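Local coordinates for protein inositol-1-monophosphatase (Nostoc sp., PDB 5ZHH) that probably hydrolyses inositol monophosphates to free myo-inositol and inorganic phosphate, at residues Thr6-Asp9 and Ile10-Ala14; Ala173-Cys176 and His177-Leu181; Gly210-Pro213 and Trp214-Val217. All coordinates share one frame; numbering follows the deposited sequence.

Contact 1. Residues Thr6-Asp9 and Ile10-Ala14; sequences TFLD and IATEA
Thr12 reaches back one turn to the carbonyl of Leu8 on helix 3-25, the N-terminal helix of this inositol monophosphatase fold, and its hydroxyl adds a side-chain bond to the ordinary backbone one. Leu8 O takes two donors from the same threonine: OG1 at 2.7 Å and Thr12 N at 3.0 Å. They arrive from opposite faces of the carbonyl plane, so the oxygen is gripped from both sides. The hydroxyl gets there because OG1 lies beside its own backbone N (chi1 -58°), which suits a threonine inside a helix, where a buried hydroxyl must find a partner and the carbonyl of the preceding turn is at hand. CD1 of Leu8 comes to 4.0 Å from Thr12 OG1, the two side chains meeting at a slant.

On either side the backbone ladder is regular, with Ala11 N bonded to Phe7 O at 3.0 Å and Glu13 N to Asp9 O at 3.2 Å. Ile10 rides over the end of the previous turn, its CG1 3.5 Å from Thr6 O. Alanine at position 11 keeps the helix slim, its CB 3.5 Å from Phe7 O.

Farther out, Leu8, Ala11 and Thr12 rest on Val118 of strand 113-121, Ile10 packs on Ile57 of helix 44-61, and the Phe7 ring meets Phe62 edge-to-face. The acidic side chains of Asp9 and Glu13 reach a second subunit: Asp9 OD2 makes a salt bridge with Arg60 of that subunit and Glu13 OE2 one with its Arg140, so acidic residues suit an interface lined by arginines. Thr12 OG1, its proton committed to Leu8 O, is also hydrogen-bonded to NE of Arg129 in its own chain.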
ATOM      1  N   THR A   6      14.339  24.298   1.776  1.00 30.87           N
ATOM      2  CA  THR A   6      14.847  24.024   0.435  1.00 29.95           C
ATOM      3  C   THR A   6      15.769  22.809   0.437  1.00 31.12           C
ATOM      4  O   THR A   6      15.666  21.942  -0.440  1.00 29.81           O
ATOM      5  CB  THR A   6      15.575  25.260  -0.099  1.00 32.12           C
ATOM      6  OG1 THR A   6      14.629  26.313  -0.294  1.00 32.39           O
ATOM      7  CG2 THR A   6      16.272  24.961  -1.425  1.00 35.53           C
ATOM      8  N   PHE A   7      16.660  22.718   1.432  1.00 30.08           N
ATOM      9  CA  PHE A   7      17.514  21.543   1.555  1.00 28.74           C
ATOM     10  C   PHE A   7      16.685  20.289   1.773  1.00 28.36           C
ATOM     11  O   PHE A   7      16.948  19.245   1.164  1.00 30.01           O
ATOM     12  CB  PHE A   7      18.492  21.718   2.719  1.00 27.51           C
ATOM     13  CG  PHE A   7      19.436  22.865   2.550  1.00 30.56           C
ATOM     14  CD1 PHE A   7      19.873  23.233   1.295  1.00 33.77           C
ATOM     15  CD2 PHE A   7      19.883  23.576   3.649  1.00 34.39           C
ATOM     16  CE1 PHE A   7      20.750  24.295   1.135  1.00 37.80           C
ATOM     17  CE2 PHE A   7      20.761  24.637   3.497  1.00 38.75           C
ATOM     18  CZ  PHE A   7      21.192  24.999   2.239  1.00 40.23           C
ATOM     19  N   LEU A   8      15.670  20.384   2.633  1.00 27.37           N
ATOM     20  CA  LEU A   8      14.836  19.232   2.955  1.00 25.67           C
ATOM     21  C   LEU A   8      14.025  18.768   1.749  1.00 26.64           C
ATOM     22  O   LEU A   8      13.832  17.560   1.550  1.00 27.58           O
ATOM     23  CB  LEU A   8      13.920  19.587   4.130  1.00 27.96           C
ATOM     24  CG  LEU A   8      12.925  18.517   4.566  1.00 29.82           C
ATOM     25  CD1 LEU A   8      13.678  17.279   5.033  1.00 27.57           C
ATOM     26  CD2 LEU A   8      12.001  19.043   5.655  1.00 31.98           C
ATOM     27  N   ASP A   9      13.525  19.713   0.946  1.00 27.82           N
ATOM     28  CA  ASP A   9      12.789  19.352  -0.263  1.00 27.60           C
ATOM     29  C   ASP A   9      13.646  18.504  -1.192  1.00 25.84           C
ATOM     30  O   ASP A   9      13.174  17.515  -1.759  1.00 27.34           O
ATOM     31  CB  ASP A   9      12.313  20.608  -1.002  1.00 29.16           C
ATOM     32  CG  ASP A   9      11.201  21.341  -0.280  1.00 32.24           C
ATOM     33  OD1 ASP A   9      10.577  20.759   0.632  1.00 33.81           O
ATOM     34  OD2 ASP A   9      10.949  22.510  -0.642  1.00 31.44           O
ATOM     35  N   ILE A  10      14.904  18.907  -1.396  1.00 26.79           N
ATOM     36  CA  ILE A  10      15.760  18.209  -2.349  1.00 27.39           C
ATOM     37  C   ILE A  10      16.207  16.864  -1.787  1.00 27.22           C
ATOM     38  O   ILE A  10      16.268  15.861  -2.511  1.00 28.62           O
ATOM     39  CB  ILE A  10      16.965  19.087  -2.728  1.00 29.34           C
ATOM     40  CG1 ILE A  10      16.490  20.338  -3.462  1.00 33.93           C
ATOM     41  CG2 ILE A  10      17.937  18.304  -3.598  1.00 31.13           C
ATOM     42  CD1 ILE A  10      15.546  20.043  -4.582  1.00 35.00           C
ATOM     43  N   ALA A  11      16.534  16.818  -0.497  1.00 24.46           N
ATOM     44  CA  ALA A  11      16.900  15.541   0.109  1.00 24.87           C
ATOM     45  C   ALA A  11      15.748  14.548   0.042  1.00 27.16           C
ATOM     46  O   ALA A  11      15.969  13.344  -0.135  1.00 27.04           O
ATOM     47  CB  ALA A  11      17.335  15.751   1.559  1.00 25.79           C
ATOM     48  N   THR A  12      14.512  15.034   0.165  1.00 26.71           N
ATOM     49  CA  THR A  12      13.359  14.144   0.077  1.00 25.92           C
ATOM     50  C   THR A  12      13.253  13.529  -1.314  1.00 27.61           C
ATOM     51  O   THR A  12      13.080  12.313  -1.457  1.00 24.06           O
ATOM     52  CB  THR A  12      12.081  14.905   0.431  1.00 27.75           C
ATOM     53  OG1 THR A  12      12.199  15.446   1.756  1.00 27.01           O
ATOM     54  CG2 THR A  12      10.887  13.975   0.382  1.00 25.89           C
ATOM     55  N   GLU A  13      13.372  14.354  -2.359  1.00 29.06           N
ATOM     56  CA  GLU A  13      13.280  13.820  -3.714  1.00 27.99           C
ATOM     57  C   GLU A  13      14.452  12.893  -4.017  1.00 28.17           C
ATOM     58  O   GLU A  13      14.282  11.864  -4.677  1.00 27.50           O
ATOM     59  CB  GLU A  13      13.200  14.965  -4.730  1.00 30.87           C
ATOM     60  CG  GLU A  13      13.285  14.548  -6.206  1.00 34.26           C
ATOM     61  CD  GLU A  13      12.090  13.726  -6.699  1.00 36.64           C
ATOM     62  OE1 GLU A  13      11.071  13.634  -5.982  1.00 36.72           O
ATOM     63  OE2 GLU A  13      12.171  13.181  -7.823  1.00 36.12           O
ATOM     64  N   ALA A  14      15.642  13.213  -3.503  1.00 30.14           N
ATOM     65  CA  ALA A  14      16.777  12.313  -3.689  1.00 28.84           C
ATOM     66  C   ALA A  14      16.523  10.970  -3.012  1.00 27.13           C
ATOM     67  O   ALA A  14      16.825   9.913  -3.577  1.00 27.36           O
ATOM     68  CB  ALA A  14      18.056  12.959  -3.159  1.00 27.06           C
TER

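Contact 2. Residues Ala173-Cys176 and His177-Leu181; sequences AEFC and HLTHL
Phe175 extends its ring with CG opposite the backbone N (chi1 176°), while Thr179, one turn later, holds OG1 beside its own N (chi1 -60°). Together these rotations put the threonine hydroxyl 3.6 Å above the plane of the phenyl ring, over its centre, so that every ring carbon lies at a similar distance from the oxygen. The hydroxyl also donates to Phe175 O, where OG1 sits 2.7 Å away, and Thr179 N reaches the same oxygen at 2.9 Å from the other face of the carbonyl. One residue thus supplies both the ring that covers the hydroxyl and the carbonyl that satisfies it. A threonine fits here because it can be paired within the helix; its side chain also touches Val185 and, in the third subunit, Tyr172.

Around this pair the backbone bonds of helix 172-181 change along its length: Leu178 N to Glu174 O is nearly straight at 2.9 Å, whereas His180 N to Cys176 O is longer, 3.2 Å, and more bent (141°). Leu178 CD2 folds back to 3.4 Å from Glu174 O. On another side of the helix, Leu181 CD1 lies 3.6 Å above one face of the His177 imidazole, offset toward its rim.

Replacing Phe175 by an alanine here would probably strip the hydroxyl of Thr179 of its aromatic cover and leave a gap at the subunit contact, since the ring also stacks on Phe175 of the third subunit. That subunit reaches the helix end as well, where its Arg164 and Arg165 bond to the carbonyls of Thr179 and His180.

Within its own chain the helix is the crossover of a beta-alpha-beta unit between strands 156-158 and 185-186. Leu178 packs against helix 253-261 and Trp207 of strand 205-208, while Phe175 and Leu178 both touch Val185.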
ATOM      1  N   ALA A 173      28.328  -7.218  26.233  1.00 28.73           N
ATOM      2  CA  ALA A 173      28.051  -6.978  27.645  1.00 26.80           C
ATOM      3  C   ALA A 173      26.929  -5.964  27.819  1.00 26.45           C
ATOM      4  O   ALA A 173      26.041  -6.151  28.660  1.00 30.13           O
ATOM      5  CB  ALA A 173      29.318  -6.505  28.362  1.00 26.77           C
ATOM      6  N   GLU A 174      26.955  -4.883  27.028  1.00 24.92           N
ATOM      7  CA  GLU A 174      25.871  -3.906  27.058  1.00 25.85           C
ATOM      8  C   GLU A 174      24.536  -4.540  26.678  1.00 29.04           C
ATOM      9  O   GLU A 174      23.511  -4.291  27.330  1.00 26.20           O
ATOM     10  CB  GLU A 174      26.185  -2.737  26.116  1.00 26.95           C
ATOM     11  CG  GLU A 174      27.240  -1.746  26.612  1.00 27.51           C
ATOM     12  CD  GLU A 174      28.690  -2.218  26.437  1.00 31.35           C
ATOM     13  OE1 GLU A 174      28.918  -3.345  25.946  1.00 30.36           O
ATOM     14  OE2 GLU A 174      29.605  -1.442  26.802  1.00 29.19           O
ATOM     15  N   PHE A 175      24.527  -5.358  25.619  1.00 28.39           N
ATOM     16  CA  PHE A 175      23.286  -5.992  25.179  1.00 25.85           C
ATOM     17  C   PHE A 175      22.701  -6.872  26.278  1.00 26.25           C
ATOM     18  O   PHE A 175      21.495  -6.825  26.550  1.00 27.90           O
ATOM     19  CB  PHE A 175      23.537  -6.815  23.914  1.00 24.56           C
ATOM     20  CG  PHE A 175      22.335  -7.579  23.444  1.00 25.16           C
ATOM     21  CD1 PHE A 175      21.393  -6.975  22.620  1.00 24.54           C
ATOM     22  CD2 PHE A 175      22.147  -8.906  23.818  1.00 24.98           C
ATOM     23  CE1 PHE A 175      20.285  -7.673  22.179  1.00 25.38           C
ATOM     24  CE2 PHE A 175      21.035  -9.611  23.379  1.00 25.18           C
ATOM     25  CZ  PHE A 175      20.100  -8.987  22.563  1.00 24.71           C
ATOM     26  N   CYS A 176      23.544  -7.675  26.934  1.00 24.95           N
ATOM     27  CA  CYS A 176      23.047  -8.529  28.006  1.00 25.10           C
ATOM     28  C   CYS A 176      22.556  -7.699  29.184  1.00 27.55           C
ATOM     29  O   CYS A 176      21.482  -7.971  29.734  1.00 30.58           O
ATOM     30  CB  CYS A 176      24.139  -9.503  28.453  1.00 30.30           C
ATOM     31  SG  CYS A 176      24.698 -10.622  27.156  1.00 29.34           S
ATOM     32  N   HIS A 177      23.320  -6.674  29.571  1.00 27.50           N
ATOM     33  CA  HIS A 177      22.941  -5.821  30.696  1.00 28.92           C
ATOM     34  C   HIS A 177      21.594  -5.143  30.447  1.00 29.67           C
ATOM     35  O   HIS A 177      20.697  -5.176  31.300  1.00 29.68           O
ATOM     36  CB  HIS A 177      24.053  -4.789  30.932  1.00 29.64           C
ATOM     37  CG  HIS A 177      23.877  -3.947  32.160  1.00 34.86           C
ATOM     38  ND1 HIS A 177      23.496  -4.466  33.379  1.00 36.77           N
ATOM     39  CD2 HIS A 177      24.079  -2.623  32.363  1.00 34.74           C
ATOM     40  CE1 HIS A 177      23.447  -3.495  34.274  1.00 35.75           C
ATOM     41  NE2 HIS A 177      23.797  -2.366  33.682  1.00 35.96           N
ATOM     42  N   LEU A 178      21.419  -4.537  29.272  1.00 27.38           N
ATOM     43  CA  LEU A 178      20.158  -3.842  29.028  1.00 24.81           C
ATOM     44  C   LEU A 178      19.004  -4.807  28.777  1.00 26.56           C
ATOM     45  O   LEU A 178      17.852  -4.479  29.091  1.00 27.94           O
ATOM     46  CB  LEU A 178      20.299  -2.860  27.867  1.00 24.54           C
ATOM     47  CG  LEU A 178      20.747  -1.449  28.269  1.00 29.17           C
ATOM     48  CD1 LEU A 178      19.902  -0.928  29.438  1.00 28.49           C
ATOM     49  CD2 LEU A 178      22.226  -1.400  28.617  1.00 33.10           C
ATOM     50  N   THR A 179      19.268  -5.988  28.267  1.00 27.83           N
ATOM     51  CA  THR A 179      18.222  -6.971  28.070  1.00 28.57           C
ATOM     52  C   THR A 179      17.651  -7.415  29.413  1.00 29.36           C
ATOM     53  O   THR A 179      16.522  -7.772  29.506  1.00 28.32           O
ATOM     54  CB  THR A 179      18.669  -8.153  27.197  1.00 28.87           C
ATOM     55  OG1 THR A 179      19.050  -7.692  25.919  1.00 26.01           O
ATOM     56  CG2 THR A 179      17.612  -9.145  27.019  1.00 29.72           C
ATOM     57  N   HIS A 180      18.471  -7.370  30.441  1.00 31.81           N
ATOM     58  CA  HIS A 180      18.033  -7.703  31.778  1.00 31.46           C
ATOM     59  C   HIS A 180      17.255  -6.582  32.436  1.00 31.30           C
ATOM     60  O   HIS A 180      16.363  -6.827  33.142  1.00 35.81           O
ATOM     61  CB  HIS A 180      19.215  -7.996  32.644  1.00 30.00           C
ATOM     62  CG  HIS A 180      19.333  -9.425  33.019  1.00 30.00           C
ATOM     63  ND1 HIS A 180      19.723  -9.839  34.265  1.00 30.00           N
ATOM     64  CD2 HIS A 180      19.150 -10.541  32.293  1.00 30.00           C
ATOM     65  CE1 HIS A 180      19.752 -11.149  34.301  1.00 30.00           C
ATOM     66  NE2 HIS A 180      19.387 -11.598  33.118  1.00 30.00           N
ATOM     67  N   LEU A 181      17.628  -5.347  32.173  1.00 28.24           N
ATOM     68  CA  LEU A 181      17.003  -4.194  32.765  1.00 30.85           C
ATOM     69  C   LEU A 181      15.788  -3.596  32.048  1.00 31.58           C
ATOM     70  O   LEU A 181      15.192  -2.710  32.552  1.00 31.24           O
ATOM     71  CB  LEU A 181      18.000  -3.092  32.892  1.00 30.00           C
ATOM     72  CG  LEU A 181      19.192  -3.378  33.742  1.00 30.00           C
ATOM     73  CD1 LEU A 181      20.101  -2.217  33.617  1.00 30.00           C
ATOM     74  CD2 LEU A 181      18.674  -3.491  35.142  1.00 30.00           C
TER

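Contact 3. Residues Gly210-Pro213 and Trp214-Val217; sequences GISP and WDVV
Ser212 and Asp215 lock the loop after strand 205-208 onto the start of helix 213-225 by a reciprocal local pair of hydrogen bonds. Ser212 N gives its hydrogen to Asp215 OD2 at 3.2 Å, meeting the carboxylate from above its plane, and Asp215 N returns one to Ser212 O at 3.0 Å. A water bridges Gly210 O and Ser212 OG, with a weak bond to Asp215 OD2.

Trp214 CG is in the crowded position between backbone N and carbonyl carbon (chi1 44°), folding the indole back over the loop. Ser212 CB makes a CH-pi contact there, 3.7 Å from the centroid of the five-membered ring. Pro213 lacks an N-H, which probably costs no bond where no carbonyl lies a turn back, and its O accepts from Val216 N and Val217 N. Ile211 CD1 meets Val216 CG1 at 3.6 Å, the side chains crossing at about a right angle.

Asp215 OD1 lies close to Asp87 and Asp90, an acidic cluster consistent with the magnesium site of family relatives. Trp214 leans on Asp87 of strand 82-90 and Leu68 of strand 66-69, while Ile211 and Val216 pack on Ile245 of strand 245-248, so the helix start lies between the two sheets.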
ATOM      1  N   GLY A 210      30.837   1.813  16.818  1.00 27.96           N
ATOM      2  CA  GLY A 210      31.309   1.449  15.498  1.00 28.96           C
ATOM      3  C   GLY A 210      30.447   1.959  14.367  1.00 32.07           C
ATOM      4  O   GLY A 210      30.448   1.364  13.283  1.00 31.22           O
ATOM      5  N   ILE A 211      29.710   3.048  14.576  1.00 33.18           N
ATOM      6  CA  ILE A 211      28.879   3.584  13.505  1.00 31.93           C
ATOM      7  C   ILE A 211      29.650   4.654  12.745  1.00 34.14           C
ATOM      8  O   ILE A 211      30.654   5.203  13.218  1.00 31.30           O
ATOM      9  CB  ILE A 211      27.525   4.132  14.016  1.00 35.49           C
ATOM     10  CG1 ILE A 211      27.699   5.115  15.175  1.00 32.91           C
ATOM     11  CG2 ILE A 211      26.639   2.983  14.458  1.00 39.93           C
ATOM     12  CD1 ILE A 211      27.961   6.560  14.766  1.00 33.67           C
ATOM     13  N   SER A 212      29.152   4.963  11.551  1.00 35.80           N
ATOM     14  CA  SER A 212      29.735   5.927  10.638  1.00 39.75           C
ATOM     15  C   SER A 212      28.830   7.143  10.504  1.00 36.71           C
ATOM     16  O   SER A 212      27.627   7.065  10.774  1.00 30.87           O
ATOM     17  CB  SER A 212      29.950   5.287   9.260  1.00 44.54           C
ATOM     18  OG  SER A 212      30.856   4.200   9.348  1.00 46.16           O
ATOM     19  N   PRO A 213      29.376   8.291  10.086  1.00 37.84           N
ATOM     20  CA  PRO A 213      28.539   9.500  10.004  1.00 35.35           C
ATOM     21  C   PRO A 213      27.319   9.336   9.121  1.00 33.51           C
ATOM     22  O   PRO A 213      26.219   9.754   9.508  1.00 30.76           O
ATOM     23  CB  PRO A 213      29.506  10.550   9.439  1.00 35.10           C
ATOM     24  CG  PRO A 213      30.855  10.074   9.847  1.00 36.24           C
ATOM     25  CD  PRO A 213      30.790   8.575   9.783  1.00 38.46           C
ATOM     26  N   TRP A 214      27.469   8.700   7.958  1.00 31.89           N
ATOM     27  CA  TRP A 214      26.324   8.567   7.065  1.00 32.29           C
ATOM     28  C   TRP A 214      25.235   7.680   7.658  1.00 33.24           C
ATOM     29  O   TRP A 214      24.086   7.763   7.221  1.00 33.96           O
ATOM     30  CB  TRP A 214      26.773   8.013   5.714  1.00 31.20           C
ATOM     31  CG  TRP A 214      27.730   6.879   5.835  1.00 34.87           C
ATOM     32  CD1 TRP A 214      27.425   5.558   6.006  1.00 35.75           C
ATOM     33  CD2 TRP A 214      29.157   6.959   5.777  1.00 35.73           C
ATOM     34  NE1 TRP A 214      28.580   4.812   6.073  1.00 36.43           N
ATOM     35  CE2 TRP A 214      29.656   5.649   5.930  1.00 38.09           C
ATOM     36  CE3 TRP A 214      30.062   8.013   5.617  1.00 38.31           C
ATOM     37  CZ2 TRP A 214      31.021   5.366   5.932  1.00 39.53           C
ATOM     38  CZ3 TRP A 214      31.412   7.732   5.614  1.00 39.35           C
ATOM     39  CH2 TRP A 214      31.881   6.418   5.770  1.00 41.19           C
ATOM     40  N   ASP A 215      25.564   6.866   8.665  1.00 32.42           N
ATOM     41  CA  ASP A 215      24.547   6.058   9.333  1.00 33.30           C
ATOM     42  C   ASP A 215      23.640   6.891  10.230  1.00 28.75           C
ATOM     43  O   ASP A 215      22.498   6.489  10.484  1.00 29.15           O
ATOM     44  CB  ASP A 215      25.183   4.958  10.196  1.00 40.47           C
ATOM     45  CG  ASP A 215      25.947   3.908   9.391  1.00 46.42           C
ATOM     46  OD1 ASP A 215      25.576   3.631   8.229  1.00 45.73           O
ATOM     47  OD2 ASP A 215      26.903   3.329   9.966  1.00 47.58           O
ATOM     48  N   VAL A 216      24.124   8.011  10.769  1.00 28.74           N
ATOM     49  CA  VAL A 216      23.447   8.638  11.898  1.00 28.59           C
ATOM     50  C   VAL A 216      23.058  10.095  11.670  1.00 27.83           C
ATOM     51  O   VAL A 216      22.168  10.589  12.381  1.00 26.66           O
ATOM     52  CB  VAL A 216      24.289   8.517  13.189  1.00 27.88           C
ATOM     53  CG1 VAL A 216      24.572   7.051  13.511  1.00 27.99           C
ATOM     54  CG2 VAL A 216      25.584   9.302  13.070  1.00 29.27           C
ATOM     55  N   VAL A 217      23.676  10.815  10.729  1.00 29.01           N
ATOM     56  CA  VAL A 217      23.469  12.262  10.652  1.00 29.76           C
ATOM     57  C   VAL A 217      21.993  12.586  10.422  1.00 29.37           C
ATOM     58  O   VAL A 217      21.405  13.410  11.131  1.00 28.46           O
ATOM     59  CB  VAL A 217      24.365  12.881   9.561  1.00 29.79           C
ATOM     60  CG1 VAL A 217      23.888  14.293   9.210  1.00 30.13           C
ATOM     61  CG2 VAL A 217      25.808  12.916  10.032  1.00 30.58           C
TER
HETATM   62  O   HOH W   1      29.893   1.780  10.272  1.00 53.35           O

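All three contacts are local, but they lie in very different places. Contacts 1 and 2 share one device, a threonine hydroxyl and N-H gripping a single carbonyl a turn back, yet their centres are 38 Å apart, on opposite sides of the chain's centre. Contact 1 is buried though peripheral, with the second subunit within reach of five of its residues; partly buried contact 2 combines aromatic stacking on the third subunit with arginine-to-carbonyl hydrogen bonds. The centre of contact 3 is about 7 Å from that of the chain, yet it is only partly buried; no other subunit touches it, and its carboxylate probably belongs to the metal site. The helices differ, but strand 205-208 borders both contacts 2 and 3.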